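Local coordinates for lysosome-associated membrane glycoprotein 3 (PDB 4AKM), which takes part in the fusion of lysosomes with autophagosomes and in the unfolded protein response, as a glycoprotein of the lysosomal membrane, at residues R56-L61 and Q140-E145; L71-D76 and Y80-V85. All blocks are in the same frame, centred on the assembly; numbering follows the deposited sequence.

Contact 1: R56-L61 and Q140-E145; sequences RKSNLL and QAFDFE. With NAG (2-acetamido-2-deoxy-beta-D-glucopyranose), chain D.
In the beta-prism luminal domain, the loop that follows strand 137-141 reaches the five-stranded sheet at the start of strand 57-64, where F142 meets S58 and its neighbours. One corner of the phenyl ring does most of the touching: CE1 of F142 lies 3.1 Å from S58 OG and 3.7 Å from K57 N, with R56 C 3.9 Å from the same F142 CE1. The ring is set obliquely to all three. S58 directs its CB toward the 140-145 segment, and its hydroxyl stands anti to the carbonyl carbon (chi1 -55°), which brings OG to the CD1-CE1 side of the ring. The backbones stay well apart, so this is van der Waals packing carried by a single aromatic side chain.

Behind the ring the chain turns, and Q140 braces the turn: its NE2 donates to D143 O at 2.9 Å; the N-H points fairly straight at the oxygen (159°), the donor lying in the carbonyl plane. Q140 OE1 is taken in turn by G150 N, which ties the end of strand 137-141 to the chain further on. A loop aromatic packed on the first residues of a strand thus joins two beta sheets within the beta-prism fold.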
loop_
_atom_site.group_PDB
_atom_site.type_symbol
_atom_site.label_atom_id
_atom_site.label_comp_id
_atom_site.label_asym_id
_atom_site.label_seq_id
_atom_site.Cartn_x
_atom_site.Cartn_y
_atom_site.Cartn_z
ATOM N N ARG A 56 -9.859 -4.745 -14.547
ATOM C CA ARG A 56 -10.702 -3.993 -13.623
ATOM C C ARG A 56 -10.231 -4.135 -12.174
ATOM O O ARG A 56 -10.734 -3.457 -11.279
ATOM C CB ARG A 56 -12.162 -4.446 -13.745
ATOM C CG ARG A 56 -13.194 -3.380 -13.385
ATOM C CD ARG A 56 -14.389 -4.003 -12.682
ATOM N NE ARG A 56 -14.003 -4.579 -11.394
ATOM C CZ ARG A 56 -14.801 -5.312 -10.622
ATOM N NH1 ARG A 56 -16.045 -5.573 -11.004
ATOM N NH2 ARG A 56 -14.352 -5.790 -9.469
ATOM N N LYS A 57 -9.257 -5.009 -11.948
ATOM C CA LYS A 57 -8.777 -5.267 -10.596
ATOM C C LYS A 57 -7.327 -5.750 -10.579
ATOM O O LYS A 57 -6.977 -6.740 -11.227
ATOM C CB LYS A 57 -9.676 -6.295 -9.904
ATOM C CG LYS A 57 -9.701 -6.174 -8.390
ATOM C CD LYS A 57 -10.475 -7.318 -7.748
ATOM C CE LYS A 57 -9.744 -8.639 -7.923
ATOM N NZ LYS A 57 -10.375 -9.726 -7.125
ATOM N N SER A 58 -6.490 -5.051 -9.820
ATOM C CA SER A 58 -5.078 -5.404 -9.718
ATOM C C SER A 58 -4.643 -5.497 -8.265
ATOM O O SER A 58 -5.385 -5.121 -7.361
ATOM C CB SER A 58 -4.212 -4.358 -10.421
ATOM O OG SER A 58 -4.613 -4.172 -11.763
ATOM N N ASN A 59 -3.433 -5.990 -8.039
ATOM C CA ASN A 59 -2.851 -5.926 -6.702
ATOM C C ASN A 59 -1.338 -5.795 -6.716
ATOM O O ASN A 59 -0.643 -6.459 -7.498
ATOM C CB ASN A 59 -3.272 -7.120 -5.835
ATOM C CG ASN A 59 -2.584 -8.415 -6.239
ATOM O OD1 ASN A 59 -2.934 -9.026 -7.248
ATOM N ND2 ASN A 59 -1.618 -8.849 -5.438
ATOM N N LEU A 60 -0.858 -4.894 -5.862
ATOM C CA LEU A 60 0.549 -4.773 -5.527
ATOM C C LEU A 60 0.767 -5.446 -4.181
ATOM O O LEU A 60 0.209 -5.033 -3.167
ATOM C CB LEU A 60 0.967 -3.306 -5.432
ATOM C CG LEU A 60 2.350 -3.104 -4.803
ATOM C CD1 LEU A 60 3.421 -3.796 -5.626
ATOM C CD2 LEU A 60 2.669 -1.632 -4.634
ATOM N N LEU A 61 1.569 -6.497 -4.182
ATOM C CA LEU A 61 1.914 -7.184 -2.954
ATOM C C LEU A 61 3.391 -7.005 -2.658
ATOM O O LEU A 61 4.247 -7.195 -3.526
ATOM C CB LEU A 61 1.554 -8.664 -3.037
ATOM C CG LEU A 61 1.879 -9.498 -1.799
ATOM C CD1 LEU A 61 1.120 -9.005 -0.574
ATOM C CD2 LEU A 61 1.574 -10.948 -2.076
ATOM N N GLN A 140 0.296 4.826 -9.563
ATOM C CA GLN A 140 -0.566 4.787 -10.729
ATOM C C GLN A 140 -0.850 3.328 -11.061
ATOM O O GLN A 140 0.021 2.467 -10.916
ATOM C CB GLN A 140 0.098 5.495 -11.914
ATOM C CG GLN A 140 -0.804 5.656 -13.134
ATOM C CD GLN A 140 -0.262 6.660 -14.136
ATOM O OE1 GLN A 140 0.544 7.527 -13.792
ATOM N NE2 GLN A 140 -0.703 6.548 -15.385
ATOM N N ALA A 141 -2.076 3.055 -11.495
ATOM C CA ALA A 141 -2.484 1.693 -11.829
ATOM C C ALA A 141 -3.336 1.638 -13.100
ATOM O O ALA A 141 -3.977 2.624 -13.473
ATOM C CB ALA A 141 -3.226 1.061 -10.660
ATOM N N PHE A 142 -3.326 0.477 -13.752
ATOM C CA PHE A 142 -4.074 0.229 -14.991
ATOM C C PHE A 142 -3.548 1.009 -16.203
ATOM O O PHE A 142 -2.601 0.574 -16.861
ATOM C CB PHE A 142 -5.576 0.468 -14.795
ATOM C CG PHE A 142 -6.137 -0.205 -13.581
ATOM C CD1 PHE A 142 -6.398 -1.565 -13.589
ATOM C CD2 PHE A 142 -6.400 0.520 -12.430
ATOM C CE1 PHE A 142 -6.915 -2.191 -12.473
ATOM C CE2 PHE A 142 -6.916 -0.102 -11.312
ATOM C CZ PHE A 142 -7.173 -1.461 -11.334
ATOM N N ASP A 143 -4.169 2.148 -16.500
ATOM C CA ASP A 143 -3.815 2.925 -17.690
ATOM C C ASP A 143 -2.456 3.619 -17.583
ATOM O O ASP A 143 -2.197 4.355 -16.628
ATOM C CB ASP A 143 -4.912 3.945 -18.011
ATOM C CG ASP A 143 -5.984 3.376 -18.922
ATOM O OD1 ASP A 143 -6.011 2.141 -19.117
ATOM O OD2 ASP A 143 -6.795 4.167 -19.452
ATOM N N PHE A 144 -1.602 3.391 -18.579
ATOM C CA PHE A 144 -0.257 3.963 -18.593
ATOM C C PHE A 144 0.143 4.514 -19.957
ATOM O O PHE A 144 -0.427 4.141 -20.984
ATOM C CB PHE A 144 0.774 2.922 -18.148
ATOM C CG PHE A 144 0.938 2.834 -16.661
ATOM C CD1 PHE A 144 1.727 3.749 -15.985
ATOM C CD2 PHE A 144 0.307 1.834 -15.939
ATOM C CE1 PHE A 144 1.882 3.672 -14.612
ATOM C CE2 PHE A 144 0.458 1.749 -14.563
ATOM C CZ PHE A 144 1.247 2.668 -13.899
ATOM N N GLU A 145 1.137 5.397 -19.956
ATOM C CA GLU A 145 1.642 5.994 -21.188
ATOM C C GLU A 145 3.159 6.113 -21.159
ATOM O O GLU A 145 3.702 7.032 -20.547
ATOM C CB GLU A 145 1.039 7.381 -21.400
ATOM C CG GLU A 145 -0.468 7.401 -21.537
ATOM C CD GLU A 145 -1.016 8.809 -21.588
ATOM O OE1 GLU A 145 -0.505 9.615 -22.393
ATOM O OE2 GLU A 145 -1.950 9.111 -20.814
HETATM C C1 NAG D . -3.686 -9.726 -2.368
HETATM C C2 NAG D . -3.933 -11.039 -1.641
HETATM C C3 NAG D . -4.465 -12.089 -2.611
HETATM C C4 NAG D . -5.669 -11.550 -3.377
HETATM C C5 NAG D . -5.412 -10.153 -3.934
HETATM C C6 NAG D . -6.710 -9.545 -4.440
HETATM C C7 NAG D . -2.611 -11.657 0.300
HETATM C C8 NAG D . -1.444 -12.469 0.777
HETATM N N2 NAG D . -2.703 -11.488 -1.015
HETATM O O3 NAG D . -4.843 -13.239 -1.887
HETATM O O4 NAG D . -5.984 -12.410 -4.451
HETATM O O5 NAG D . -4.886 -9.278 -2.958
HETATM O O6 NAG D . -6.433 -8.257 -4.941
HETATM O O7 NAG D . -3.423 -11.188 1.101
#

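Contact 2: L71-D76 and Y80-V85; sequences LTFTKD and YYISEV. With NAG (2-acetamido-2-deoxy-beta-D-glucopyranose), chain D.
T72 O is gripped by two backbone donors of the opposing strand, S83 N at 2.6 Å and E84 N at 3.0 Å. Because both residues face T72, the register slips by one here, and S83 is the extra residue of a classic beta bulge. The reciprocal bond, T72 N to E84 O, is almost straight (171°). Further toward the turn, T74 and Y81 form a regular hydrogen-bonded pair through both their N and O atoms.

On the face carrying T72, T74, Y81 and E84, the bulge brings the S83 side chain in as well. S83 OG and T74 OG1 are hydrogen-bonded at 2.9 Å. The Y81 ring, its CG lodged between the backbone N and the carbonyl carbon (chi1 50°), lies beside T74 with T74 O over one face, offset toward the rim. Its hydroxyl ends near the T74 methyl, Y81 OH to T74 CG2 3.4 Å. T72 OG1 shares a hydrogen bond of 2.6 Å with O6 of the glycan's NAG, so the sugar attached to N70 lies against this face.

On the other face, the L71, F73, I82 and V85 side chains form an apolar patch: F73 CE2 rests on I82 CG1 at 3.5 Å, the two side chains running side by side, and L71 CD2 meets V85 CG1 at 3.7 Å. I17 and M21 of strand 14-27 pack on F73 and L71, so this part of the face is buried against that strand. Such a two-faced antiparallel beta hairpin with a classic bulge fits the five-stranded sheet of the beta prism.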
loop_
_atom_site.group_PDB
_atom_site.type_symbol
_atom_site.label_atom_id
_atom_site.label_comp_id
_atom_site.label_asym_id
_atom_site.label_seq_id
_atom_site.Cartn_x
_atom_site.Cartn_y
_atom_site.Cartn_z
ATOM N N LEU A 71 -1.840 -4.281 -1.317
ATOM C CA LEU A 71 -2.667 -3.189 -1.794
ATOM C C LEU A 71 -3.460 -3.643 -3.010
ATOM O O LEU A 71 -2.889 -3.918 -4.056
ATOM C CB LEU A 71 -1.793 -1.985 -2.161
ATOM C CG LEU A 71 -0.947 -1.401 -1.025
ATOM C CD1 LEU A 71 -0.242 -0.131 -1.460
ATOM C CD2 LEU A 71 -1.801 -1.145 0.208
ATOM N N THR A 72 -4.776 -3.727 -2.860
ATOM C CA THR A 72 -5.656 -4.089 -3.964
ATOM C C THR A 72 -6.339 -2.871 -4.577
ATOM O O THR A 72 -6.952 -2.063 -3.859
ATOM C CB THR A 72 -6.739 -5.090 -3.522
ATOM O OG1 THR A 72 -6.136 -6.352 -3.208
ATOM C CG2 THR A 72 -7.763 -5.284 -4.625
ATOM N N PHE A 73 -6.238 -2.774 -5.904
ATOM C CA PHE A 73 -6.814 -1.683 -6.686
ATOM C C PHE A 73 -8.016 -2.127 -7.524
ATOM O O PHE A 73 -8.016 -3.215 -8.106
ATOM C CB PHE A 73 -5.769 -1.105 -7.639
ATOM C CG PHE A 73 -4.504 -0.657 -6.969
ATOM C CD1 PHE A 73 -3.500 -1.569 -6.675
ATOM C CD2 PHE A 73 -4.307 0.679 -6.660
ATOM C CE1 PHE A 73 -2.337 -1.162 -6.069
ATOM C CE2 PHE A 73 -3.146 1.090 -6.059
ATOM C CZ PHE A 73 -2.158 0.169 -5.759
ATOM N N THR A 74 -9.018 -1.256 -7.598
ATOM C CA THR A 74 -10.192 -1.450 -8.445
ATOM C C THR A 74 -10.397 -0.186 -9.283
ATOM O O THR A 74 -10.277 0.927 -8.767
ATOM C CB THR A 74 -11.464 -1.723 -7.589
ATOM O OG1 THR A 74 -11.401 -3.041 -7.032
ATOM C CG2 THR A 74 -12.734 -1.608 -8.417
ATOM N N LYS A 75 -10.676 -0.346 -10.575
ATOM C CA LYS A 75 -11.080 0.800 -11.392
ATOM C C LYS A 75 -12.587 0.778 -11.654
ATOM O O LYS A 75 -13.136 -0.222 -12.120
ATOM C CB LYS A 75 -10.281 0.894 -12.700
ATOM C CG LYS A 75 -10.487 -0.244 -13.689
ATOM C CD LYS A 75 -9.765 0.043 -15.008
ATOM C CE LYS A 75 -10.268 1.328 -15.660
ATOM N NZ LYS A 75 -9.543 1.644 -16.928
ATOM N N ASP A 76 -13.256 1.877 -11.324
ATOM C CA ASP A 76 -14.695 1.959 -11.516
ATOM C C ASP A 76 -14.984 2.464 -12.919
ATOM O O ASP A 76 -16.016 2.139 -13.506
ATOM C CB ASP A 76 -15.347 2.868 -10.471
ATOM C CG ASP A 76 -16.626 2.275 -9.905
ATOM O OD1 ASP A 76 -17.254 1.440 -10.594
ATOM O OD2 ASP A 76 -16.997 2.633 -8.768
ATOM N N TYR A 80 -9.828 5.154 -10.654
ATOM C CA TYR A 80 -9.415 3.941 -9.965
ATOM C C TYR A 80 -9.059 4.325 -8.533
ATOM O O TYR A 80 -8.912 5.506 -8.220
ATOM C CB TYR A 80 -8.208 3.305 -10.662
ATOM C CG TYR A 80 -6.977 4.191 -10.708
ATOM C CD1 TYR A 80 -6.826 5.156 -11.696
ATOM C CD2 TYR A 80 -5.967 4.064 -9.760
ATOM C CE1 TYR A 80 -5.703 5.968 -11.740
ATOM C CE2 TYR A 80 -4.843 4.871 -9.798
ATOM C CZ TYR A 80 -4.716 5.820 -10.789
ATOM O OH TYR A 80 -3.599 6.623 -10.829
ATOM N N TYR A 81 -8.907 3.330 -7.669
ATOM C CA TYR A 81 -8.642 3.582 -6.258
ATOM C C TYR A 81 -8.112 2.317 -5.609
ATOM O O TYR A 81 -8.205 1.233 -6.187
ATOM C CB TYR A 81 -9.923 4.042 -5.547
ATOM C CG TYR A 81 -11.118 3.148 -5.800
ATOM C CD1 TYR A 81 -11.949 3.356 -6.897
ATOM C CD2 TYR A 81 -11.409 2.091 -4.952
ATOM C CE1 TYR A 81 -13.036 2.533 -7.137
ATOM C CE2 TYR A 81 -12.493 1.263 -5.181
ATOM C CZ TYR A 81 -13.304 1.487 -6.273
ATOM O OH TYR A 81 -14.384 0.660 -6.496
ATOM N N ILE A 82 -7.538 2.452 -4.418
ATOM C CA ILE A 82 -7.208 1.278 -3.623
ATOM C C ILE A 82 -8.500 0.782 -2.997
ATOM O O ILE A 82 -9.149 1.512 -2.253
ATOM C CB ILE A 82 -6.191 1.593 -2.510
ATOM C CG1 ILE A 82 -4.797 1.817 -3.095
ATOM C CG2 ILE A 82 -6.148 0.463 -1.492
ATOM C CD1 ILE A 82 -3.838 2.505 -2.144
ATOM N N SER A 83 -8.881 -0.451 -3.312
ATOM C CA SER A 83 -10.135 -1.005 -2.819
ATOM C C SER A 83 -9.944 -1.958 -1.641
ATOM O O SER A 83 -10.905 -2.289 -0.945
ATOM C CB SER A 83 -10.895 -1.710 -3.942
ATOM O OG SER A 83 -10.199 -2.861 -4.378
ATOM N N GLU A 84 -8.713 -2.408 -1.410
ATOM C CA GLU A 84 -8.487 -3.285 -0.257
ATOM C C GLU A 84 -7.076 -3.174 0.315
ATOM O O GLU A 84 -6.114 -3.000 -0.427
ATOM C CB GLU A 84 -8.805 -4.744 -0.615
ATOM C CG GLU A 84 -8.548 -5.740 0.510
ATOM C CD GLU A 84 -9.226 -7.077 0.278
ATOM O OE1 GLU A 84 -10.466 -7.086 0.126
ATOM O OE2 GLU A 84 -8.524 -8.114 0.251
ATOM N N VAL A 85 -6.945 -3.252 1.638
ATOM C CA VAL A 85 -5.598 -3.298 2.215
ATOM C C VAL A 85 -5.440 -4.399 3.248
ATOM O O VAL A 85 -6.188 -4.468 4.211
ATOM C CB VAL A 85 -5.159 -1.971 2.858
ATOM C CG1 VAL A 85 -3.684 -2.049 3.230
ATOM C CG2 VAL A 85 -5.408 -0.805 1.918
HETATM C C1 NAG D . -3.686 -9.726 -2.368
HETATM C C2 NAG D . -3.933 -11.039 -1.641
HETATM C C3 NAG D . -4.465 -12.089 -2.611
HETATM C C4 NAG D . -5.669 -11.550 -3.377
HETATM C C5 NAG D . -5.412 -10.153 -3.934
HETATM C C6 NAG D . -6.710 -9.545 -4.440
HETATM C C7 NAG D . -2.611 -11.657 0.300
HETATM C C8 NAG D . -1.444 -12.469 0.777
HETATM N N2 NAG D . -2.703 -11.488 -1.015
HETATM O O3 NAG D . -4.843 -13.239 -1.887
HETATM O O4 NAG D . -5.984 -12.410 -4.451
HETATM O O5 NAG D . -4.886 -9.278 -2.958
HETATM O O6 NAG D . -6.433 -8.257 -4.941
HETATM O O7 NAG D . -3.423 -11.188 1.101
#

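From the N terminus the chain runs through strands 5-11, 14-27, 38-41 and 48-52 before strand 57-64, then turns into strand 67-75, whose backbone pairs with it through L60 with L71 and S58 with F73. Contact 2 follows at once: after three intervening residues the chain doubles back as strand 80-90, closing a short hairpin. Contact 1 waits until the chain has run through strand 97-110 and into the other sheet. It closes a loop of 78 intervening residues, and the whole hairpin lies within it. F142 joins the two, since it also packs on F73, K75 and Y80. Contact 2 thus builds one sheet, while contact 1 ties strand 57-64 of it to the chain leaving strand 137-141.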